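Local coordinates for protein Beta/alpha-amylase (Paenibacillus polymyxa, PDB 3VOC) that hydrolyses alpha-1,4-glucosidic linkages of starch, its family 14 beta-amylase domain, described here, removing maltose units successively from non-reducing chain ends, at residues S161-Y166 with K279-H284; D318-C323 with N357-L362. One frame throughout, in Å; residues are numbered along the deposited sequence.

Contact 1. Residues S161-Y166 with K279-H284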
loop_
_atom_site.group_PDB
_atom_site.type_symbol
_atom_site.label_atom_id
_atom_site.label_comp_id
_atom_site.label_asym_id
_atom_site.label_seq_id
_atom_site.Cartn_x
_atom_site.Cartn_y
_atom_site.Cartn_z
ATOM N N SER A 161 -4.853 3.385 -1.788
ATOM C CA SER A 161 -3.972 4.168 -0.897
ATOM C C SER A 161 -2.497 3.771 -0.950
ATOM O O SER A 161 -1.771 3.948 0.031
ATOM C CB SER A 161 -4.495 4.144 0.552
ATOM O OG SER A 161 -5.736 4.835 0.633
ATOM N N GLY A 162 -2.045 3.261 -2.090
ATOM C CA GLY A 162 -0.654 2.861 -2.247
ATOM C C GLY A 162 -0.253 1.597 -1.500
ATOM O O GLY A 162 0.936 1.348 -1.294
ATOM N N GLU A 163 -1.238 0.778 -1.133
ATOM C CA GLU A 163 -0.997 -0.407 -0.329
ATOM C C GLU A 163 -1.414 -1.667 -1.053
ATOM O O GLU A 163 -2.431 -1.686 -1.744
ATOM C CB GLU A 163 -1.770 -0.285 0.988
ATOM C CG GLU A 163 -1.290 0.889 1.831
ATOM C CD GLU A 163 -2.151 1.120 3.074
ATOM O OE1 GLU A 163 -3.319 0.654 3.127
ATOM O OE2 GLU A 163 -1.636 1.761 4.012
ATOM N N LEU A 164 -0.640 -2.733 -0.899
ATOM C CA LEU A 164 -1.039 -4.003 -1.484
ATOM C C LEU A 164 -2.158 -4.610 -0.637
ATOM O O LEU A 164 -1.907 -5.354 0.327
ATOM C CB LEU A 164 0.161 -4.954 -1.619
ATOM C CG LEU A 164 -0.071 -6.339 -2.231
ATOM C CD1 LEU A 164 -0.151 -6.274 -3.767
ATOM C CD2 LEU A 164 1.043 -7.298 -1.816
ATOM N N ARG A 165 -3.395 -4.287 -1.004
ATOM C CA ARG A 165 -4.571 -4.794 -0.302
ATOM C C ARG A 165 -5.796 -4.598 -1.182
ATOM O O ARG A 165 -5.713 -3.946 -2.233
ATOM C CB ARG A 165 -4.778 -4.072 1.045
ATOM C CG ARG A 165 -5.059 -2.561 0.919
ATOM C CD ARG A 165 -5.628 -2.020 2.225
ATOM N NE ARG A 165 -5.718 -0.557 2.251
ATOM C CZ ARG A 165 -6.783 0.149 1.878
ATOM N NH1 ARG A 165 -7.873 -0.458 1.389
ATOM N NH2 ARG A 165 -6.754 1.478 1.977
ATOM N N TYR A 166 -6.918 -5.165 -0.746
ATOM C CA TYR A 166 -8.223 -4.879 -1.326
ATOM C C TYR A 166 -8.771 -3.590 -0.740
ATOM O O TYR A 166 -8.335 -3.193 0.329
ATOM C CB TYR A 166 -9.186 -6.014 -1.015
ATOM C CG TYR A 166 -8.845 -7.282 -1.767
ATOM C CD1 TYR A 166 -9.310 -7.479 -3.075
ATOM C CD2 TYR A 166 -8.076 -8.286 -1.173
ATOM C CE1 TYR A 166 -9.009 -8.634 -3.786
ATOM C CE2 TYR A 166 -7.754 -9.454 -1.878
ATOM C CZ TYR A 166 -8.237 -9.619 -3.186
ATOM O OH TYR A 166 -7.959 -10.771 -3.896
ATOM N N LYS A 279 4.139 -1.495 -0.204
ATOM C CA LYS A 279 3.638 -1.311 1.154
ATOM C C LYS A 279 2.539 -2.291 1.526
ATOM O O LYS A 279 1.606 -2.538 0.749
ATOM C CB LYS A 279 3.134 0.121 1.335
ATOM C CG LYS A 279 4.123 1.182 0.804
ATOM C CD LYS A 279 3.662 2.642 1.013
ATOM C CE LYS A 279 4.749 3.622 0.520
ATOM N NZ LYS A 279 4.501 5.056 0.917
ATOM N N ILE A 280 2.661 -2.841 2.732
ATOM C CA ILE A 280 1.587 -3.621 3.327
ATOM C C ILE A 280 0.822 -2.696 4.272
ATOM O O ILE A 280 1.431 -1.923 5.023
ATOM C CB ILE A 280 2.149 -4.879 4.045
ATOM C CG1 ILE A 280 2.713 -5.871 3.007
ATOM C CG2 ILE A 280 1.062 -5.577 4.928
ATOM C CD1 ILE A 280 3.319 -7.155 3.640
ATOM N N SER A 281 -0.506 -2.761 4.202
ATOM C CA SER A 281 -1.394 -1.963 5.024
ATOM C C SER A 281 -1.293 -2.371 6.490
ATOM O O SER A 281 -1.110 -3.556 6.793
ATOM C CB SER A 281 -2.837 -2.192 4.559
ATOM O OG SER A 281 -3.740 -1.294 5.194
ATOM N N GLY A 282 -1.475 -1.405 7.387
ATOM C CA GLY A 282 -1.545 -1.689 8.818
ATOM C C GLY A 282 -3.000 -1.782 9.261
ATOM O O GLY A 282 -3.601 -0.770 9.647
ATOM N N LEU A 283 -3.557 -2.988 9.214
ATOM C CA LEU A 283 -4.977 -3.188 9.494
ATOM C C LEU A 283 -5.110 -3.648 10.949
ATOM O O LEU A 283 -5.425 -4.808 11.240
ATOM C CB LEU A 283 -5.578 -4.162 8.472
ATOM C CG LEU A 283 -5.477 -3.680 7.005
ATOM C CD1 LEU A 283 -5.890 -4.793 6.051
ATOM C CD2 LEU A 283 -6.387 -2.443 6.789
ATOM N N HIS A 284 -4.822 -2.701 11.844
ATOM C CA HIS A 284 -4.524 -2.954 13.247
ATOM C C HIS A 284 -5.760 -3.135 14.137
ATOM O O HIS A 284 -5.626 -3.495 15.304
ATOM C CB HIS A 284 -3.643 -1.823 13.820
ATOM C CG HIS A 284 -4.264 -0.458 13.720
ATOM N ND1 HIS A 284 -5.209 0.003 14.614
ATOM C CD2 HIS A 284 -4.074 0.544 12.827
ATOM C CE1 HIS A 284 -5.584 1.223 14.270
ATOM N NE2 HIS A 284 -4.912 1.575 13.187
HETATM O O HOH W 1 2.443 -0.578 -2.351
HETATM O O HOH W 2 -2.187 1.203 6.588
#
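Leu164 N donates a short, nearly straight hydrogen bond to Lys279 O (2.8 Å, 172° at the hydrogen), and this one direct backbone bond, with Glu163 CA set beside the same carbonyl, joins the loop 161-166 to the end of strand 275-279. One step back, a water bridges Gly162 O and Lys279 N. Beyond it the side chains take over at Glu163. Its CG lies beside its own backbone N (chi1 -63°) and the chain runs on extended, which carries the carboxylate over to Ser281. There OE1 accepts twice. Arg165 NE reaches Glu163 OE1 in the guanidinium plane at 2.8 Å, nearly along the C-O axis, as a salt bridge, while Ser281 OG donates to the same OE1 at 2.9 Å from well above the carboxylate plane. Glu163 OE2 accepts from a second water 2.7 Å away, which in turn accepts from Gly282 N. Three donors thus fix the rotation of the carboxylate. Arg165 is itself steadied by NH1 bonding to Tyr166 O, and its CD packs 3.6 Å from Ser281 OG. An alanine at Glu163 would probably leave Arg165 NE and Ser281 OG without their shared acceptor and the second water without its carboxylate partner. Lys279 lays its CB, CG and CD along Gly162 O, then sends NZ away to Glu359. Glu163 is the predicted proton donor and Lys279 a probable substrate-binding residue, so the loops after strands 153-156 and 275-279 meet here in the active site of a TIM barrel, at the C-terminal ends of its strands.

Contact 2. Residues D318-C323 with N357-L362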
loop_
_atom_site.group_PDB
_atom_site.type_symbol
_atom_site.label_atom_id
_atom_site.label_comp_id
_atom_site.label_asym_id
_atom_site.label_seq_id
_atom_site.Cartn_x
_atom_site.Cartn_y
_atom_site.Cartn_z
ATOM N N ASP A 318 11.503 -4.440 -1.417
ATOM C CA ASP A 318 11.612 -4.084 -0.010
ATOM C C ASP A 318 10.221 -3.850 0.542
ATOM O O ASP A 318 9.298 -3.546 -0.210
ATOM C CB ASP A 318 12.472 -2.831 0.164
ATOM C CG ASP A 318 13.950 -3.082 -0.134
ATOM O OD1 ASP A 318 14.336 -4.219 -0.448
ATOM O OD2 ASP A 318 14.736 -2.130 -0.026
ATOM N N LEU A 319 10.073 -3.995 1.853
ATOM C CA LEU A 319 8.751 -3.895 2.478
ATOM C C LEU A 319 8.653 -2.628 3.307
ATOM O O LEU A 319 9.494 -2.381 4.178
ATOM C CB LEU A 319 8.482 -5.129 3.361
ATOM C CG LEU A 319 7.244 -5.089 4.271
ATOM C CD1 LEU A 319 6.034 -5.021 3.392
ATOM C CD2 LEU A 319 7.177 -6.341 5.161
ATOM N N THR A 320 7.625 -1.827 3.034
ATOM C CA THR A 320 7.302 -0.685 3.869
ATOM C C THR A 320 6.112 -1.087 4.737
ATOM O O THR A 320 5.090 -1.600 4.239
ATOM C CB THR A 320 6.970 0.564 3.024
ATOM O OG1 THR A 320 8.145 0.968 2.304
ATOM C CG2 THR A 320 6.457 1.729 3.904
ATOM N N PHE A 321 6.252 -0.882 6.035
ATOM C CA PHE A 321 5.131 -1.077 6.924
ATOM C C PHE A 321 4.839 0.222 7.654
ATOM O O PHE A 321 5.634 1.163 7.600
ATOM C CB PHE A 321 5.349 -2.266 7.884
ATOM C CG PHE A 321 4.067 -2.783 8.484
ATOM C CD1 PHE A 321 3.076 -3.323 7.662
ATOM C CD2 PHE A 321 3.829 -2.686 9.855
ATOM C CE1 PHE A 321 1.858 -3.776 8.207
ATOM C CE2 PHE A 321 2.614 -3.149 10.417
ATOM C CZ PHE A 321 1.634 -3.686 9.592
ATOM N N THR A 322 3.686 0.274 8.315
ATOM C CA THR A 322 3.160 1.511 8.877
ATOM C C THR A 322 2.665 1.275 10.304
ATOM O O THR A 322 2.818 0.168 10.844
ATOM C CB THR A 322 2.029 2.062 7.966
ATOM O OG1 THR A 322 1.523 3.277 8.515
ATOM C CG2 THR A 322 0.897 1.052 7.839
ATOM N N CYS A 323 2.079 2.305 10.910
ATOM C CA CYS A 323 1.632 2.284 12.316
ATOM C C CYS A 323 2.759 2.234 13.343
ATOM O O CYS A 323 2.502 1.979 14.531
ATOM C CB CYS A 323 0.657 1.145 12.622
ATOM S SG CYS A 323 -0.663 1.031 11.492
ATOM N N ASN A 357 11.282 -0.845 5.654
ATOM C CA ASN A 357 11.140 0.612 5.749
ATOM C C ASN A 357 9.843 0.927 6.486
ATOM O O ASN A 357 8.885 0.156 6.415
ATOM C CB ASN A 357 11.128 1.242 4.351
ATOM C CG ASN A 357 12.429 0.992 3.585
ATOM O OD1 ASN A 357 12.460 0.212 2.630
ATOM N ND2 ASN A 357 13.509 1.654 4.007
ATOM N N GLY A 358 9.805 2.056 7.184
ATOM C CA GLY A 358 8.697 2.360 8.091
ATOM C C GLY A 358 8.041 3.705 7.847
ATOM O O GLY A 358 8.633 4.595 7.227
ATOM N N GLU A 359 6.805 3.842 8.325
ATOM C CA GLU A 359 6.054 5.096 8.221
ATOM C C GLU A 359 5.186 5.185 9.450
ATOM O O GLU A 359 4.873 4.163 10.048
ATOM C CB GLU A 359 5.110 5.059 7.025
ATOM C CG GLU A 359 5.794 5.083 5.688
ATOM C CD GLU A 359 4.815 5.058 4.537
ATOM O OE1 GLU A 359 3.594 5.038 4.766
ATOM O OE2 GLU A 359 5.281 5.064 3.393
ATOM N N ASN A 360 4.784 6.397 9.814
ATOM C CA ASN A 360 3.673 6.582 10.764
ATOM C C ASN A 360 2.358 6.495 9.995
ATOM O O ASN A 360 2.298 6.897 8.813
ATOM C CB ASN A 360 3.764 7.942 11.476
ATOM C CG ASN A 360 3.924 9.099 10.501
ATOM O OD1 ASN A 360 4.760 9.042 9.599
ATOM N ND2 ASN A 360 3.119 10.151 10.669
ATOM N N ALA A 361 1.315 5.967 10.640
ATOM C CA ALA A 361 0.006 5.845 9.975
ATOM C C ALA A 361 -0.654 7.212 9.908
ATOM O O ALA A 361 -1.234 7.595 8.887
ATOM C CB ALA A 361 -0.910 4.870 10.727
ATOM N N LEU A 362 -0.557 7.943 11.013
ATOM C CA LEU A 362 -1.243 9.220 11.155
ATOM C C LEU A 362 -0.236 10.269 11.634
ATOM O O LEU A 362 0.801 9.910 12.171
ATOM C CB LEU A 362 -2.399 9.085 12.153
ATOM C CG LEU A 362 -3.581 8.202 11.712
ATOM C CD1 LEU A 362 -4.610 8.089 12.838
ATOM C CD2 LEU A 362 -4.231 8.740 10.453
HETATM O O HOH W 3 9.942 -0.533 0.982
#
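Thr320 lies across the side chains of both Asn357 and Glu359. Its OG1 sits 3.6 Å from Asn357 CB, and its methyl CG2 packs 3.6 Å from Glu359 OE2, the two side chains crossing at about a right angle. With CG2 anti to the backbone N and OG1 beside it (chi1 -65°), the threonine offers its methyl to the glutamate; Thr320 OG1 hydrogen-bonds with a water 2.7 Å away, and that water donates to Asn357 OD1. Further along, Thr322 OG1 comes within 3.3 Å of Ala361 CA, a packing contact, and Cys323 SG rests 3.9 Å from Ala361 CB. The backbones beneath hold these groups in step. Asn357 N bonds to Leu319 O at 2.8 Å and Phe321 N to Asn357 O at 2.9 Å, in parallel register, whereas the next bond, from Glu359 N to Phe321 O, is weak and bent to 123°. The two strands run 20° apart in direction, and the pairing loosens toward Glu359.

Outside the pair, Lys153 donates to Asn357 OD1 and makes a salt bridge with Asp318, whose carboxylate also meets Arg275 and Arg355; this charged cluster ties the start of the strands together. At the other end Glu359 OE2 pairs with Lys279, and Glu325 accepts from the backbone N of Ala361 and Leu362. Phe321 turns to the other face of the sheet, against Leu341, Val342 and Val345 of helix 338-352. Strand 318-321, that helix and strand 356-359 form a beta-alpha-beta unit of the TIM barrel. Glu359, by similarity the proton acceptor, and the loop residues Thr322, Asn360 and Ala361, probable substrate-binding residues, lie at the C-terminal ends of its strands, the active-site side of the barrel.

Overall arrangement
Both contacts are buried: contact 2 pairs neighbouring strands of the eight-stranded parallel barrel, and contact 1, its centre about 10 Å from that of contact 2, joins loops that leave its strand ends. Between them they hold the probable proton donor, Glu163, and the probable proton acceptor, Glu359. Contact 1 lies nearer the middle of the chain, and polar groups and waters do most of its work. Contact 2 relies on backbone bonds and methyl packing, with a helix behind it. They meet directly: Lys279 NZ forms a salt bridge with Glu359 OE2 at 2.6 Å, while Ile280 N probably bonds to Thr320 O, carrying the pairing of strands 275-279 and 318-321 a step past Lys279.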